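Local coordinates for protein BIFUNCTIONAL PROTEIN Proline utilization A (PutA) (Corynebacterium freiburgense, PDB 5UX5) that probably oxidises proline to glutamate in two steps, pairing an FAD-dependent proline dehydrogenase with an NAD-dependent aldehyde dehydrogenase in one chain, at residues S359-S364 with R390-T395. Numbering follows the deposited sequence.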
ATOM      1  N   SER A 359      -3.069  11.378  40.306  1.00 43.60           N
ATOM      2  CA  SER A 359      -1.615  11.470  40.384  1.00 40.36           C
ATOM      3  C   SER A 359      -1.144  12.870  40.043  1.00 46.79           C
ATOM      4  O   SER A 359      -0.365  13.482  40.783  1.00 50.61           O
ATOM      5  CB  SER A 359      -0.967  10.477  39.427  1.00 37.21           C
ATOM      6  OG  SER A 359      -1.089   9.158  39.883  1.00 42.84           O
ATOM      7  N   ALA A 360      -1.584  13.383  38.901  1.00 48.83           N
ATOM      8  CA  ALA A 360      -1.194  14.732  38.524  1.00 46.15           C
ATOM      9  C   ALA A 360      -1.644  15.739  39.580  1.00 46.86           C
ATOM     10  O   ALA A 360      -0.896  16.663  39.927  1.00 45.38           O
ATOM     11  CB  ALA A 360      -1.765  15.062  37.148  1.00 39.25           C
ATOM     12  N   TYR A 361      -2.852  15.558  40.121  1.00 46.20           N
ATOM     13  CA  TYR A 361      -3.342  16.471  41.139  1.00 47.30           C
ATOM     14  C   TYR A 361      -2.393  16.494  42.324  1.00 52.07           C
ATOM     15  O   TYR A 361      -1.882  17.552  42.710  1.00 49.80           O
ATOM     16  CB  TYR A 361      -4.745  16.068  41.597  1.00 47.13           C
ATOM     17  CG  TYR A 361      -5.210  16.973  42.711  1.00 57.36           C
ATOM     18  CD1 TYR A 361      -5.324  18.350  42.509  1.00 60.60           C
ATOM     19  CD2 TYR A 361      -5.478  16.476  43.980  1.00 58.20           C
ATOM     20  CE1 TYR A 361      -5.723  19.197  43.536  1.00 59.40           C
ATOM     21  CE2 TYR A 361      -5.883  17.323  45.017  1.00 59.97           C
ATOM     22  CZ  TYR A 361      -5.997  18.681  44.788  1.00 60.29           C
ATOM     23  OH  TYR A 361      -6.394  19.521  45.808  1.00 63.25           O
ATOM     24  N   GLU A 362      -2.126  15.312  42.885  1.00 56.73           N
ATOM     25  CA  GLU A 362      -1.306  15.180  44.085  1.00 57.70           C
ATOM     26  C   GLU A 362       0.145  15.569  43.835  1.00 57.34           C
ATOM     27  O   GLU A 362       0.802  16.134  44.719  1.00 63.01           O
ATOM     28  CB  GLU A 362      -1.396  13.755  44.618  1.00 60.37           C
ATOM     29  CG  GLU A 362      -2.754  13.389  45.199  1.00 60.55           C
ATOM     30  CD  GLU A 362      -3.141  14.250  46.399  1.00 61.56           C
ATOM     31  OE1 GLU A 362      -4.344  14.274  46.724  1.00 64.11           O
ATOM     32  OE2 GLU A 362      -2.249  14.858  47.049  1.00 58.56           O
ATOM     33  N   LEU A 363       0.678  15.260  42.656  1.00 57.84           N
ATOM     34  CA  LEU A 363       2.014  15.748  42.337  1.00 51.24           C
ATOM     35  C   LEU A 363       2.047  17.274  42.342  1.00 48.68           C
ATOM     36  O   LEU A 363       2.969  17.873  42.903  1.00 53.58           O
ATOM     37  CB  LEU A 363       2.477  15.199  40.985  1.00 38.41           C
ATOM     38  CG  LEU A 363       3.011  13.772  40.860  1.00 43.29           C
ATOM     39  CD1 LEU A 363       3.342  13.462  39.391  1.00 37.16           C
ATOM     40  CD2 LEU A 363       4.235  13.539  41.756  1.00 39.40           C
ATOM     41  N   SER A 364       1.033  17.920  41.743  1.00 39.14           N
ATOM     42  CA  SER A 364       1.023  19.379  41.656  1.00 47.29           C
ATOM     43  C   SER A 364       0.978  20.012  43.037  1.00 53.78           C
ATOM     44  O   SER A 364       1.648  21.019  43.293  1.00 53.07           O
ATOM     45  CB  SER A 364      -0.166  19.854  40.820  1.00 53.03           C
ATOM     46  OG  SER A 364      -1.397  19.591  41.476  1.00 59.90           O
ATOM     47  N   ARG A 390     -12.975  19.378  39.234  1.00 61.07           N
ATOM     48  CA  ARG A 390     -12.882  20.830  39.110  1.00 56.34           C
ATOM     49  C   ARG A 390     -12.588  21.477  40.454  1.00 60.82           C
ATOM     50  O   ARG A 390     -11.708  22.343  40.558  1.00 58.80           O
ATOM     51  CB  ARG A 390     -14.165  21.405  38.504  1.00 52.23           C
ATOM     52  CG  ARG A 390     -14.000  22.868  38.047  1.00 56.52           C
ATOM     53  CD  ARG A 390     -15.337  23.550  37.793  1.00 60.76           C
ATOM     54  NE  ARG A 390     -16.251  23.370  38.915  1.00 63.19           N
ATOM     55  CZ  ARG A 390     -16.340  24.199  39.949  1.00 64.48           C
ATOM     56  NH1 ARG A 390     -15.575  25.279  40.005  1.00 65.35           N
ATOM     57  NH2 ARG A 390     -17.200  23.945  40.928  1.00 65.26           N
ATOM     58  N   GLN A 391     -13.325  21.080  41.496  1.00 63.53           N
ATOM     59  CA  GLN A 391     -13.097  21.668  42.811  1.00 66.84           C
ATOM     60  C   GLN A 391     -11.665  21.465  43.301  1.00 67.99           C
ATOM     61  O   GLN A 391     -11.153  22.289  44.062  1.00 77.23           O
ATOM     62  CB  GLN A 391     -14.102  21.117  43.816  1.00 73.35           C
ATOM     63  CG  GLN A 391     -15.529  21.541  43.529  1.00 83.38           C
ATOM     64  CD  GLN A 391     -16.528  20.824  44.405  1.00 91.53           C
ATOM     65  OE1 GLN A 391     -16.173  19.892  45.135  1.00 98.19           O
ATOM     66  NE2 GLN A 391     -17.784  21.268  44.358  1.00 88.38           N
ATOM     67  N   ALA A 392     -10.996  20.392  42.881  1.00 62.58           N
ATOM     68  CA  ALA A 392      -9.613  20.191  43.306  1.00 53.44           C
ATOM     69  C   ALA A 392      -8.652  20.974  42.427  1.00 49.76           C
ATOM     70  O   ALA A 392      -7.866  21.790  42.919  1.00 46.17           O
ATOM     71  CB  ALA A 392      -9.249  18.702  43.279  1.00 44.20           C
ATOM     72  N   VAL A 393      -8.722  20.750  41.114  1.00 46.83           N
ATOM     73  CA  VAL A 393      -7.694  21.247  40.209  1.00 48.70           C
ATOM     74  C   VAL A 393      -7.925  22.672  39.718  1.00 45.61           C
ATOM     75  O   VAL A 393      -6.974  23.293  39.231  1.00 51.48           O
ATOM     76  CB  VAL A 393      -7.542  20.321  38.987  1.00 52.29           C
ATOM     77  CG1 VAL A 393      -7.142  18.889  39.414  1.00 37.72           C
ATOM     78  CG2 VAL A 393      -8.819  20.323  38.151  1.00 50.07           C
ATOM     79  N   GLY A 394      -9.146  23.207  39.832  1.00 41.90           N
ATOM     80  CA  GLY A 394      -9.469  24.515  39.279  1.00 39.60           C
ATOM     81  C   GLY A 394      -9.908  24.555  37.813  1.00 46.72           C
ATOM     82  O   GLY A 394     -11.085  24.779  37.514  1.00 49.21           O
ATOM     83  N   THR A 395      -8.971  24.345  36.891  1.00 40.73           N
ATOM     84  CA  THR A 395      -9.225  24.444  35.460  1.00 40.94           C
ATOM     85  C   THR A 395      -9.574  23.070  34.895  1.00 46.57           C
ATOM     86  O   THR A 395      -8.766  22.136  34.959  1.00 40.08           O
ATOM     87  CB  THR A 395      -8.002  25.000  34.726  1.00 42.55           C
ATOM     88  OG1 THR A 395      -7.560  26.207  35.353  1.00 48.98           O
ATOM     89  CG2 THR A 395      -8.323  25.283  33.250  1.00 37.18           C
TER
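Tyr361 of helix 354-367 meets Ala392 and Val393, the last helical residues of helix 383-393, joining two neighbouring outer helices of the TIM-barrel proline dehydrogenase domain. The chain order supports this placement: strand 373-378 comes between the two helices in sequence, and parallel strands 345-350, 373-378 and 396-403 lie side by side, the beta-alpha-beta order of such a barrel.

The main interaction is CH-pi. Ala392 CB sits 3.8 Å from the Tyr361 ring centroid, 22° off the ring normal, and therefore lies over one face, displaced toward the rim. With CG anti to the backbone N (chi1 177°), Tyr361 extends its ring across to the second helix. The closest CA-CA approach between the segments is 6.5 Å, from Tyr361 CA to Val393 CA.

Apolar packing adds a second point of contact, as Val393 CG1 approaches Tyr361 CD1 at 3.6 Å, obliquely to the ring. Val393 also touches Val375, tying the pair to the barrel strand beneath, while Arg27 of helix 16-31 touches Tyr361. The side chain of Val393 remains about 13 Å from the FAD.

The closest backbone approach to the ring is Ala392 O, 3.4 Å from Tyr361 CE1.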